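Long-range contacts in tyrocidine synthetase 3 (Brevibacillus brevis, PDB 2JGP), which takes part in nonribosomal synthesis of the antibiotic tyrocidine, its carrier-condensation bidomain here serving peptide bond formation between tethered intermediates: residues 226-232 against 356-360; 290-296 against 485-491; 304-310 against 476-482; 498-502 against 516-520. One frame throughout, in Å; residues are numbered along the deposited sequence.

Contact 1: residues 226-232 against 356-360. With SO4 (sulfate ion), chain B.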
# COMPACT_ATOMS: atom_id res chain seq x y z
N ASP A 226 -0.23 3.01 10.03
CA ASP A 226 -0.55 1.99 9.03
C ASP A 226 0.45 0.84 9.15
O ASP A 226 1.31 0.84 10.04
CB ASP A 226 -0.65 2.57 7.59
CG ASP A 226 0.66 3.14 7.08
OD1 ASP A 226 1.72 2.93 7.70
OD2 ASP A 226 0.61 3.80 6.01
N GLY A 227 0.32 -0.16 8.27
CA GLY A 227 1.14 -1.36 8.32
C GLY A 227 2.62 -1.04 8.36
O GLY A 227 3.35 -1.55 9.21
N VAL A 228 3.06 -0.20 7.43
CA VAL A 228 4.46 0.24 7.41
C VAL A 228 4.84 0.97 8.70
O VAL A 228 5.92 0.74 9.23
CB VAL A 228 4.76 1.12 6.18
CG1 VAL A 228 6.08 1.85 6.33
CG2 VAL A 228 4.76 0.28 4.90
N SER A 229 3.95 1.83 9.22
CA SER A 229 4.26 2.57 10.45
C SER A 229 4.46 1.64 11.64
O SER A 229 5.35 1.85 12.46
CB SER A 229 3.19 3.61 10.78
OG SER A 229 2.95 4.49 9.70
N SER A 230 3.63 0.59 11.74
CA SER A 230 3.77 -0.41 12.80
C SER A 230 5.12 -1.11 12.75
O SER A 230 5.71 -1.40 13.79
CB SER A 230 2.64 -1.45 12.73
OG SER A 230 1.39 -0.81 12.84
N GLY A 231 5.62 -1.36 11.54
CA GLY A 231 6.95 -1.94 11.37
C GLY A 231 8.03 -1.00 11.88
O GLY A 231 8.95 -1.42 12.58
N ILE A 232 7.90 0.28 11.54
CA ILE A 232 8.80 1.33 12.00
C ILE A 232 8.78 1.42 13.53
O ILE A 232 9.83 1.39 14.17
CB ILE A 232 8.43 2.71 11.37
CG1 ILE A 232 8.65 2.70 9.86
CG2 ILE A 232 9.26 3.85 11.97
CD1 ILE A 232 8.12 3.93 9.16
N ILE A 356 -0.93 0.25 -2.21
CA ILE A 356 0.43 0.78 -2.33
C ILE A 356 0.77 1.46 -1.02
O ILE A 356 -0.13 1.80 -0.25
CB ILE A 356 0.56 1.79 -3.50
CG1 ILE A 356 -0.43 2.94 -3.34
CG2 ILE A 356 0.37 1.08 -4.83
CD1 ILE A 356 -0.27 4.04 -4.39
N THR A 357 2.05 1.66 -0.76
CA THR A 357 2.47 2.22 0.54
C THR A 357 2.05 3.69 0.68
O THR A 357 1.80 4.16 1.79
CB THR A 357 4.00 2.15 0.73
OG1 THR A 357 4.65 3.03 -0.19
CG2 THR A 357 4.52 0.73 0.52
N GLY A 358 1.96 4.39 -0.45
CA GLY A 358 1.66 5.82 -0.45
C GLY A 358 2.86 6.68 -0.10
O GLY A 358 2.74 7.90 0.05
N ARG A 359 4.02 6.04 0.01
CA ARG A 359 5.26 6.70 0.45
C ARG A 359 6.17 6.86 -0.76
O ARG A 359 7.23 6.23 -0.85
CB ARG A 359 5.93 5.86 1.54
CG ARG A 359 5.11 5.75 2.81
CD ARG A 359 5.49 4.55 3.63
NE ARG A 359 4.61 4.39 4.80
CZ ARG A 359 4.80 5.01 5.96
NH1 ARG A 359 5.84 5.82 6.15
NH2 ARG A 359 3.96 4.80 6.96
N SER A 360 5.76 7.72 -1.68
CA SER A 360 6.37 7.81 -3.00
C SER A 360 7.57 8.75 -3.05
O SER A 360 8.14 8.98 -4.11
CB SER A 360 5.33 8.23 -4.03
OG SER A 360 4.65 9.39 -3.61
S SO4 B . -2.40 -1.44 6.56
O1 SO4 B . -2.33 -0.10 7.12
O2 SO4 B . -3.57 -1.57 5.71
O3 SO4 B . -1.20 -1.67 5.76
O4 SO4 B . -2.47 -2.41 7.65
O HOH W 1 2.23 2.99 4.15

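Contact 2: residues 290-296 against 485-491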
# COMPACT_ATOMS: atom_id res chain seq x y z
N PRO A 290 -18.13 -17.20 -9.25
CA PRO A 290 -19.11 -18.17 -8.83
C PRO A 290 -18.90 -18.41 -7.35
O PRO A 290 -17.76 -18.55 -6.91
CB PRO A 290 -18.77 -19.41 -9.66
CG PRO A 290 -17.34 -19.30 -9.93
CD PRO A 290 -17.03 -17.82 -10.01
N THR A 291 -19.97 -18.41 -6.58
CA THR A 291 -19.88 -18.58 -5.14
C THR A 291 -20.55 -19.89 -4.76
O THR A 291 -21.48 -20.34 -5.44
CB THR A 291 -20.53 -17.40 -4.41
OG1 THR A 291 -21.90 -17.28 -4.82
CG2 THR A 291 -19.80 -16.11 -4.74
N ASP A 292 -20.08 -20.50 -3.68
CA ASP A 292 -20.66 -21.75 -3.17
C ASP A 292 -22.00 -21.50 -2.49
O ASP A 292 -22.86 -22.37 -2.46
CB ASP A 292 -19.70 -22.43 -2.21
CG ASP A 292 -18.42 -22.89 -2.89
OD1 ASP A 292 -18.52 -23.56 -3.95
OD2 ASP A 292 -17.32 -22.60 -2.38
N PHE A 293 -22.17 -20.30 -1.93
CA PHE A 293 -23.40 -19.91 -1.27
C PHE A 293 -23.86 -18.60 -1.87
O PHE A 293 -23.05 -17.85 -2.43
CB PHE A 293 -23.16 -19.76 0.23
CG PHE A 293 -22.42 -20.91 0.85
CD1 PHE A 293 -21.09 -20.78 1.23
CD2 PHE A 293 -23.04 -22.14 1.02
CE1 PHE A 293 -20.39 -21.85 1.79
CE2 PHE A 293 -22.36 -23.21 1.58
CZ PHE A 293 -21.04 -23.06 1.96
N THR A 294 -25.15 -18.32 -1.76
CA THR A 294 -25.73 -17.10 -2.28
C THR A 294 -25.12 -15.90 -1.57
O THR A 294 -24.87 -15.94 -0.36
CB THR A 294 -27.27 -17.09 -2.07
OG1 THR A 294 -27.85 -18.22 -2.73
CG2 THR A 294 -27.90 -15.81 -2.61
N ARG A 295 -24.87 -14.83 -2.32
CA ARG A 295 -24.31 -13.62 -1.74
C ARG A 295 -25.33 -13.00 -0.78
O ARG A 295 -26.48 -12.79 -1.16
CB ARG A 295 -23.93 -12.62 -2.84
CG ARG A 295 -23.34 -11.32 -2.33
CD ARG A 295 -23.06 -10.37 -3.47
NE ARG A 295 -22.01 -10.90 -4.33
CZ ARG A 295 -20.71 -10.79 -4.09
NH1 ARG A 295 -20.26 -10.14 -3.03
NH2 ARG A 295 -19.85 -11.33 -4.95
N PRO A 296 -24.92 -12.73 0.47
CA PRO A 296 -25.82 -12.08 1.42
C PRO A 296 -26.22 -10.68 0.94
O PRO A 296 -25.45 -10.04 0.22
CB PRO A 296 -24.98 -11.98 2.70
CG PRO A 296 -23.90 -12.93 2.55
CD PRO A 296 -23.61 -13.02 1.09
N SER A 485 -18.99 -16.51 3.97
CA SER A 485 -20.37 -16.52 3.48
C SER A 485 -20.48 -16.86 1.99
O SER A 485 -21.59 -17.10 1.51
CB SER A 485 -21.01 -15.16 3.75
OG SER A 485 -20.35 -14.15 3.01
N LEU A 486 -19.37 -16.87 1.28
CA LEU A 486 -19.36 -17.06 -0.18
C LEU A 486 -18.66 -18.34 -0.66
O LEU A 486 -19.14 -18.98 -1.60
CB LEU A 486 -18.70 -15.86 -0.85
CG LEU A 486 -19.33 -14.48 -0.63
CD1 LEU A 486 -18.54 -13.43 -1.43
CD2 LEU A 486 -20.80 -14.47 -1.01
N PHE A 487 -17.54 -18.69 -0.04
CA PHE A 487 -16.71 -19.80 -0.53
C PHE A 487 -16.38 -20.83 0.55
O PHE A 487 -16.20 -20.48 1.72
CB PHE A 487 -15.39 -19.28 -1.12
CG PHE A 487 -15.56 -18.13 -2.08
CD1 PHE A 487 -16.06 -18.34 -3.35
CD2 PHE A 487 -15.20 -16.85 -1.70
CE1 PHE A 487 -16.21 -17.28 -4.24
CE2 PHE A 487 -15.35 -15.78 -2.57
CZ PHE A 487 -15.85 -16.00 -3.85
N THR A 488 -16.31 -22.09 0.14
CA THR A 488 -15.84 -23.16 1.00
C THR A 488 -14.31 -23.20 0.93
O THR A 488 -13.70 -22.67 -0.01
CB THR A 488 -16.39 -24.54 0.56
OG1 THR A 488 -15.88 -24.88 -0.73
CG2 THR A 488 -17.92 -24.52 0.51
N ARG A 489 -13.69 -23.83 1.92
CA ARG A 489 -12.25 -24.07 1.91
C ARG A 489 -11.83 -24.85 0.67
O ARG A 489 -10.80 -24.55 0.07
CB ARG A 489 -11.83 -24.84 3.17
CG ARG A 489 -10.36 -25.24 3.19
CD ARG A 489 -9.94 -25.69 4.58
NE ARG A 489 -10.01 -24.59 5.53
CZ ARG A 489 -9.11 -23.61 5.64
NH1 ARG A 489 -8.04 -23.58 4.85
NH2 ARG A 489 -9.28 -22.65 6.55
N GLU A 490 -12.62 -25.86 0.30
CA GLU A 490 -12.34 -26.70 -0.86
C GLU A 490 -12.22 -25.86 -2.13
O GLU A 490 -11.25 -25.99 -2.88
CB GLU A 490 -13.44 -27.76 -1.02
CG GLU A 490 -13.28 -28.68 -2.23
CD GLU A 490 -14.47 -29.61 -2.42
OE1 GLU A 490 -15.23 -29.85 -1.45
OE2 GLU A 490 -14.65 -30.12 -3.55
N THR A 491 -13.21 -24.99 -2.36
CA THR A 491 -13.24 -24.11 -3.53
C THR A 491 -12.03 -23.19 -3.61
O THR A 491 -11.49 -22.94 -4.69
CB THR A 491 -14.53 -23.26 -3.56
OG1 THR A 491 -15.65 -24.11 -3.81
CG2 THR A 491 -14.46 -22.17 -4.65

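Contact 3: residues 304-310 against 476-482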
# COMPACT_ATOMS: atom_id res chain seq x y z
N ASP A 304 -11.89 -16.48 6.38
CA ASP A 304 -10.91 -17.52 6.68
C ASP A 304 -9.80 -17.40 5.65
O ASP A 304 -9.89 -16.60 4.73
CB ASP A 304 -11.53 -18.90 6.59
CG ASP A 304 -11.02 -19.83 7.68
OD1 ASP A 304 -9.78 -19.91 7.89
OD2 ASP A 304 -11.88 -20.47 8.31
N GLN A 305 -8.76 -18.21 5.82
CA GLN A 305 -7.59 -18.14 4.95
C GLN A 305 -7.09 -19.53 4.59
O GLN A 305 -7.27 -20.48 5.36
CB GLN A 305 -6.46 -17.35 5.63
CG GLN A 305 -5.17 -17.32 4.82
CD GLN A 305 -4.13 -16.36 5.36
OE1 GLN A 305 -4.44 -15.42 6.10
NE2 GLN A 305 -2.87 -16.57 4.97
N CYS A 306 -6.47 -19.64 3.42
CA CYS A 306 -5.68 -20.81 3.06
C CYS A 306 -4.38 -20.35 2.42
O CYS A 306 -4.31 -19.27 1.83
CB CYS A 306 -6.46 -21.74 2.12
SG CYS A 306 -7.04 -20.95 0.62
N THR A 307 -3.34 -21.17 2.55
CA THR A 307 -2.02 -20.85 2.03
C THR A 307 -1.42 -22.07 1.36
O THR A 307 -1.59 -23.19 1.84
CB THR A 307 -1.09 -20.36 3.16
OG1 THR A 307 -1.69 -19.25 3.84
CG2 THR A 307 0.27 -19.94 2.60
N ILE A 308 -0.71 -21.85 0.25
CA ILE A 308 -0.04 -22.93 -0.47
C ILE A 308 1.28 -22.42 -1.05
O ILE A 308 1.36 -21.27 -1.49
CB ILE A 308 -0.94 -23.53 -1.58
CG1 ILE A 308 -0.30 -24.78 -2.18
CG2 ILE A 308 -1.21 -22.50 -2.67
CD1 ILE A 308 -1.27 -25.66 -2.94
N GLY A 309 2.30 -23.27 -1.04
CA GLY A 309 3.60 -22.92 -1.61
C GLY A 309 3.63 -23.12 -3.11
O GLY A 309 3.09 -24.10 -3.62
N ALA A 310 4.28 -22.20 -3.82
CA ALA A 310 4.40 -22.28 -5.28
C ALA A 310 5.52 -23.23 -5.72
O ALA A 310 5.55 -23.68 -6.87
CB ALA A 310 4.64 -20.90 -5.86
N MET A 476 7.88 -18.74 -3.18
CA MET A 476 6.75 -17.84 -3.11
C MET A 476 5.56 -18.64 -2.59
O MET A 476 5.32 -19.76 -3.04
CB MET A 476 6.44 -17.27 -4.49
CG MET A 476 5.30 -16.26 -4.51
SD MET A 476 4.70 -15.96 -6.18
CE MET A 476 3.90 -17.52 -6.55
N THR A 477 4.83 -18.08 -1.63
CA THR A 477 3.60 -18.69 -1.13
C THR A 477 2.41 -17.86 -1.58
O THR A 477 2.52 -16.64 -1.73
CB THR A 477 3.59 -18.79 0.40
OG1 THR A 477 3.61 -17.48 0.97
CG2 THR A 477 4.78 -19.59 0.90
N ILE A 478 1.29 -18.54 -1.80
CA ILE A 478 0.05 -17.92 -2.25
C ILE A 478 -0.98 -18.03 -1.13
O ILE A 478 -1.33 -19.14 -0.72
CB ILE A 478 -0.46 -18.62 -3.53
CG1 ILE A 478 0.50 -18.37 -4.69
CG2 ILE A 478 -1.85 -18.13 -3.92
CD1 ILE A 478 0.62 -16.91 -5.08
N GLY A 479 -1.44 -16.88 -0.64
CA GLY A 479 -2.45 -16.83 0.42
C GLY A 479 -3.75 -16.25 -0.10
O GLY A 479 -3.74 -15.29 -0.88
N VAL A 480 -4.87 -16.83 0.32
CA VAL A 480 -6.20 -16.30 -0.01
C VAL A 480 -7.01 -16.17 1.27
O VAL A 480 -7.24 -17.15 1.97
CB VAL A 480 -6.94 -17.18 -1.03
CG1 VAL A 480 -8.33 -16.62 -1.34
CG2 VAL A 480 -6.12 -17.30 -2.31
N GLU A 481 -7.39 -14.93 1.58
CA GLU A 481 -8.31 -14.62 2.65
C GLU A 481 -9.65 -14.39 1.98
O GLU A 481 -9.75 -13.55 1.09
CB GLU A 481 -7.86 -13.36 3.38
CG GLU A 481 -8.85 -12.81 4.39
CD GLU A 481 -8.47 -11.41 4.83
OE1 GLU A 481 -7.61 -11.29 5.72
OE2 GLU A 481 -9.03 -10.44 4.27
N TYR A 482 -10.67 -15.14 2.39
CA TYR A 482 -11.94 -15.14 1.67
C TYR A 482 -13.13 -15.05 2.60
O TYR A 482 -13.05 -15.42 3.77
CB TYR A 482 -12.05 -16.39 0.80
CG TYR A 482 -12.01 -17.69 1.58
CD1 TYR A 482 -13.18 -18.30 2.03
CD2 TYR A 482 -10.80 -18.32 1.86
CE1 TYR A 482 -13.14 -19.49 2.74
CE2 TYR A 482 -10.75 -19.51 2.57
CZ TYR A 482 -11.93 -20.09 3.00
OH TYR A 482 -11.89 -21.26 3.71

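Contact 4: residues 498-502 against 516-520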
# COMPACT_ATOMS: atom_id res chain seq x y z
N HIS A 498 -5.32 -23.58 -9.13
CA HIS A 498 -5.55 -23.07 -10.48
C HIS A 498 -4.67 -21.87 -10.80
O HIS A 498 -4.21 -21.72 -11.94
CB HIS A 498 -7.03 -22.74 -10.71
CG HIS A 498 -7.90 -23.95 -10.88
ND1 HIS A 498 -7.40 -25.20 -11.14
CD2 HIS A 498 -9.25 -24.09 -10.85
CE1 HIS A 498 -8.39 -26.07 -11.24
NE2 HIS A 498 -9.53 -25.41 -11.08
N PHE A 499 -4.40 -21.02 -9.81
CA PHE A 499 -3.44 -19.93 -10.00
C PHE A 499 -2.06 -20.49 -10.35
O PHE A 499 -1.39 -19.98 -11.26
CB PHE A 499 -3.34 -19.04 -8.75
CG PHE A 499 -2.32 -17.94 -8.90
CD1 PHE A 499 -2.65 -16.75 -9.54
CD2 PHE A 499 -1.02 -18.11 -8.42
CE1 PHE A 499 -1.71 -15.74 -9.69
CE2 PHE A 499 -0.07 -17.10 -8.58
CZ PHE A 499 -0.42 -15.92 -9.21
N LEU A 500 -1.65 -21.53 -9.64
CA LEU A 500 -0.34 -22.14 -9.86
C LEU A 500 -0.26 -22.85 -11.21
O LEU A 500 0.80 -22.87 -11.83
CB LEU A 500 0.01 -23.13 -8.74
CG LEU A 500 0.14 -22.53 -7.34
CD1 LEU A 500 0.43 -23.64 -6.33
CD2 LEU A 500 1.21 -21.45 -7.31
N THR A 501 -1.37 -23.44 -11.66
CA THR A 501 -1.41 -24.04 -12.99
C THR A 501 -1.29 -22.95 -14.07
O THR A 501 -0.53 -23.11 -15.02
CB THR A 501 -2.68 -24.91 -13.21
OG1 THR A 501 -3.86 -24.11 -13.07
CG2 THR A 501 -2.75 -26.04 -12.20
N ILE A 502 -2.00 -21.84 -13.90
CA ILE A 502 -1.89 -20.73 -14.84
C ILE A 502 -0.45 -20.21 -14.86
O ILE A 502 0.13 -20.00 -15.93
CB ILE A 502 -2.88 -19.59 -14.49
CG1 ILE A 502 -4.32 -20.02 -14.80
CG2 ILE A 502 -2.54 -18.32 -15.29
CD1 ILE A 502 -5.37 -19.15 -14.13
N GLU A 516 -6.50 -20.33 -24.53
CA GLU A 516 -5.83 -21.63 -24.66
C GLU A 516 -5.19 -22.11 -23.36
O GLU A 516 -4.78 -23.27 -23.26
CB GLU A 516 -4.78 -21.60 -25.78
CG GLU A 516 -5.30 -22.04 -27.14
CD GLU A 516 -6.38 -21.12 -27.69
OE1 GLU A 516 -6.05 -19.97 -28.05
OE2 GLU A 516 -7.55 -21.57 -27.79
N ILE A 517 -5.09 -21.23 -22.36
CA ILE A 517 -4.55 -21.63 -21.06
C ILE A 517 -5.48 -22.65 -20.42
O ILE A 517 -6.60 -22.31 -20.00
CB ILE A 517 -4.34 -20.41 -20.12
CG1 ILE A 517 -3.31 -19.45 -20.70
CG2 ILE A 517 -3.89 -20.87 -18.75
CD1 ILE A 517 -3.08 -18.20 -19.86
N ASP A 518 -5.04 -23.90 -20.36
CA ASP A 518 -5.83 -24.98 -19.79
C ASP A 518 -5.68 -24.98 -18.26
O ASP A 518 -4.77 -25.61 -17.71
CB ASP A 518 -5.42 -26.33 -20.38
CG ASP A 518 -6.31 -27.48 -19.91
OD1 ASP A 518 -7.41 -27.23 -19.37
OD2 ASP A 518 -5.90 -28.65 -20.09
N MET A 519 -6.58 -24.26 -17.60
CA MET A 519 -6.61 -24.18 -16.15
C MET A 519 -7.21 -25.46 -15.56
O MET A 519 -6.84 -25.86 -14.45
CB MET A 519 -7.45 -22.97 -15.74
CG MET A 519 -7.50 -22.67 -14.26
SD MET A 519 -8.72 -21.38 -13.92
CE MET A 519 -10.25 -22.27 -14.18
N LEU A 520 -8.09 -26.10 -16.33
CA LEU A 520 -8.99 -27.20 -15.90
C LEU A 520 -10.31 -26.63 -15.38
O LEU A 520 -11.38 -27.04 -15.83
CB LEU A 520 -8.37 -28.14 -14.85
CG LEU A 520 -7.45 -29.24 -15.38
CD1 LEU A 520 -6.22 -28.67 -16.07
CD2 LEU A 520 -7.05 -30.16 -14.23

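Contact 1: residues 226-232 against 356-360
A chi1 of 64° sets the carboxylate of Asp-226 between its own backbone N and carbonyl carbon, facing residues 356-360, and Arg-359, extended from CG to NE, comes from the opposite direction to meet it. Arg-359 NH2 donates to Asp-226 OD1 at 3.0 Å in a salt bridge; the oxygen lies near the guanidinium plane and is met on its syn side. Carboxylate and guanidinium planes are 56° apart; OD1 makes the direct bond, and a water takes the second path: it donates to Asp-226 OD2 (2.6 Å) and Thr-357 O, and accepts from Arg-359 NE (2.8 Å). OD1 also caps the helix beginning at Gly-227, accepting from Ser-229 N at 2.9 Å.

Asp-226 and Gly-227 end the HHxxxDG signature of condensation domains, and the bridge to Arg-359 joins the helix of one lobe to a loop of the other, as in relatives where this aspartate appears to have a structural part. Beside it, Gly-227 N binds O1 of a sulfate, probably from the crystallisation liquor, at 2.9 Å.

Val-228 lays CG1 over one guanidinium face, 3.3 Å from Arg-359 NE and offset toward the rim, while Ser-229 OG sits at the guanidinium edge and bonds Gly-369 O. Further partners fix both charged groups: Asp-226 OD2 accepts from Phe-371 N and Val-372 N, and Arg-359 NH1 donates to Ile-367 O. The arginine's own backbone N is tied to Thr-357 OG1 at 3.1 Å, an ST turn.

Contact 2: residues 290-296 against 485-491
Asp-292 OD2 is gripped by groups at the start of helix 489-508. Thr-491 OG1 donates to its syn lone pair at 2.7 Å, while Thr-488 N arrives on the anti side at 2.8 Å along an almost straight bond (172°). Asp-292 and Thr-491 approach from opposite directions, the aspartate reaching in from the loop to the first turn of the helix. Thr-488 is the N-cap: its OG1 accepts from Thr-491 N at 3.1 Å. A carboxylate here probably gains from the positive end of the helix dipole as well as from the donors around it.

The backbones meet at Leu-486 O, which receives Asp-292 N at 2.7 Å and, weakly, Phe-293 N. Around this join the side chains interleave. Leu-486 turns its main chain to the loop but swings CD2 back against it, 3.7 Å from Arg-295 CA and close to Pro-296 CD. Pro-296 CG in turn rests against Ser-485. Phe-487 has Pro-290 O at its ring edge, in plane, 3.3 Å from CE1, and is touched obliquely at CE1 by the methyl of Thr-291. Phe-293, exposed, crosses Thr-488 at about a right angle, CZ meeting CG2 at 3.7 Å.

Thr-291 braces the loop from within, its OG1 donating to Phe-293 O at 2.7 Å. The Arg-295 guanidinium passes Leu-486 CD1 and makes a salt bridge with Asp-464. The loop leading to strand 303-309 is thus fastened to the turn between strand 476-483 and helix 489-508, with Phe-487 packed on Tyr-482 of that strand.

Contact 3: residues 304-310 against 476-482
Asp-304 to Gly-309 and Met-476 to Tyr-482 pair as antiparallel neighbours in a four-stranded mixed sheet of the condensation domain, with 304-309 at its edge. Asp-304, Cys-306 and Ile-308 form hydrogen-bonded pairs with Tyr-482, Val-480 and Ile-478, and their side chains share the face toward helix 489-508. The side chains there stand in directly opposed pairs: Cys-306 SG lies beside Val-480 CB at 4.1 Å, with Tyr-482 CE2 a looser neighbour, while Ile-308 CG2 crosses Ile-478 obliquely, 4.0 Å from its CB. Tyr-482, with chi1 at 60°, folds its ring back over the edge strand, so that Asp-304 O lies over a ring face, 3.5 Å from CD2, and Asp-304 CB touches the phenol end.

The other face is lower, since Gly-309 and Gly-479 contribute no side chains. Thr-307 CG2 leans diagonally onto Thr-477 CB at 4.1 Å, and extended Gln-305 slants toward the neighbouring strand, CG 3.5 Å from Val-480 O, bringing its amide over Gly-479, where NE2 donates to Thr-307 OG1. Between the strands Ile-478 N reaches Ile-308 O at 2.7 Å in a nearly straight bond (176°). Beyond the Gly-309 and Thr-477 pair, Ala-310 N bonds Met-476 O, and the bent end of Met-476 brings CE to 3.5 Å from Ala-310 CB.

Contact 4: residues 498-502 against 516-520
The imidazole of His-498 has Met-519 CG over one face, a CH-pi contact 4.1 Å from the ring centroid and 30° off the normal, hence off-centre. Met-519 SD follows at a more oblique position, 4.6 Å from the same centroid, and the bend at chi3 (72°) returns CE to the ring carbon CD2 at 3.9 Å. The two side chains cross at about a right angle, and Met-519 CG also lies 3.6 Å from His-498 CB. Leu-520 CB approaches His-498 CE1 obliquely, and Met-519 O passes near ND1 at an angle too poor for a hydrogen bond.

This is the C-terminal end of the chain and of its condensation domain: having left helix 489-508, the chain doubles back and lays its tail along the same helix. One turn further along, Ile-502 takes up the rest of the tail: its CD1 meets Met-519 SD at 4.0 Å and its CG1 crosses Ile-517 CG2 at 4.1 Å. The branch of Ile-517 that touches is the one anti to the backbone N. Met-519 thus lies between an aromatic and an aliphatic neighbour, with Thr-501 alongside.

Thr-501 OG1 is turned back to its own helix, donating to His-498 O at 2.7 Å; Ile-502 N reaches that oxygen from the same face of the carbonyl. Helix 329-345 borders the site as well: Lys-343 NZ donates to Ile-517 O and its side chain touches Met-519, while Leu-340 packs on Ile-502.

Overall arrangement
Contact 1 lies nearest the middle of the chain, its centre about 7 Å from the centre of the chain, and is dominated by charge, water and a helix cap. The others sit farther out, on one side of the centre. Contacts 1, 3 and 4 are partly buried, contact 2 is at the surface. Contact 3 is the backbone-bonded sheet edge; contacts 2 and 4 both use helix 489-508, contact 2 by polar capping at its start and contact 4 by apolar and aromatic packing farther along. Contact 3 touches both: Arg-489 bridges to Asp-304, and Ile-478 packs on Phe-499 with Leu-500 against Ala-310. Contact 3 is nested within the loop that contact 2 closes, whereas contact 1 touches none of them.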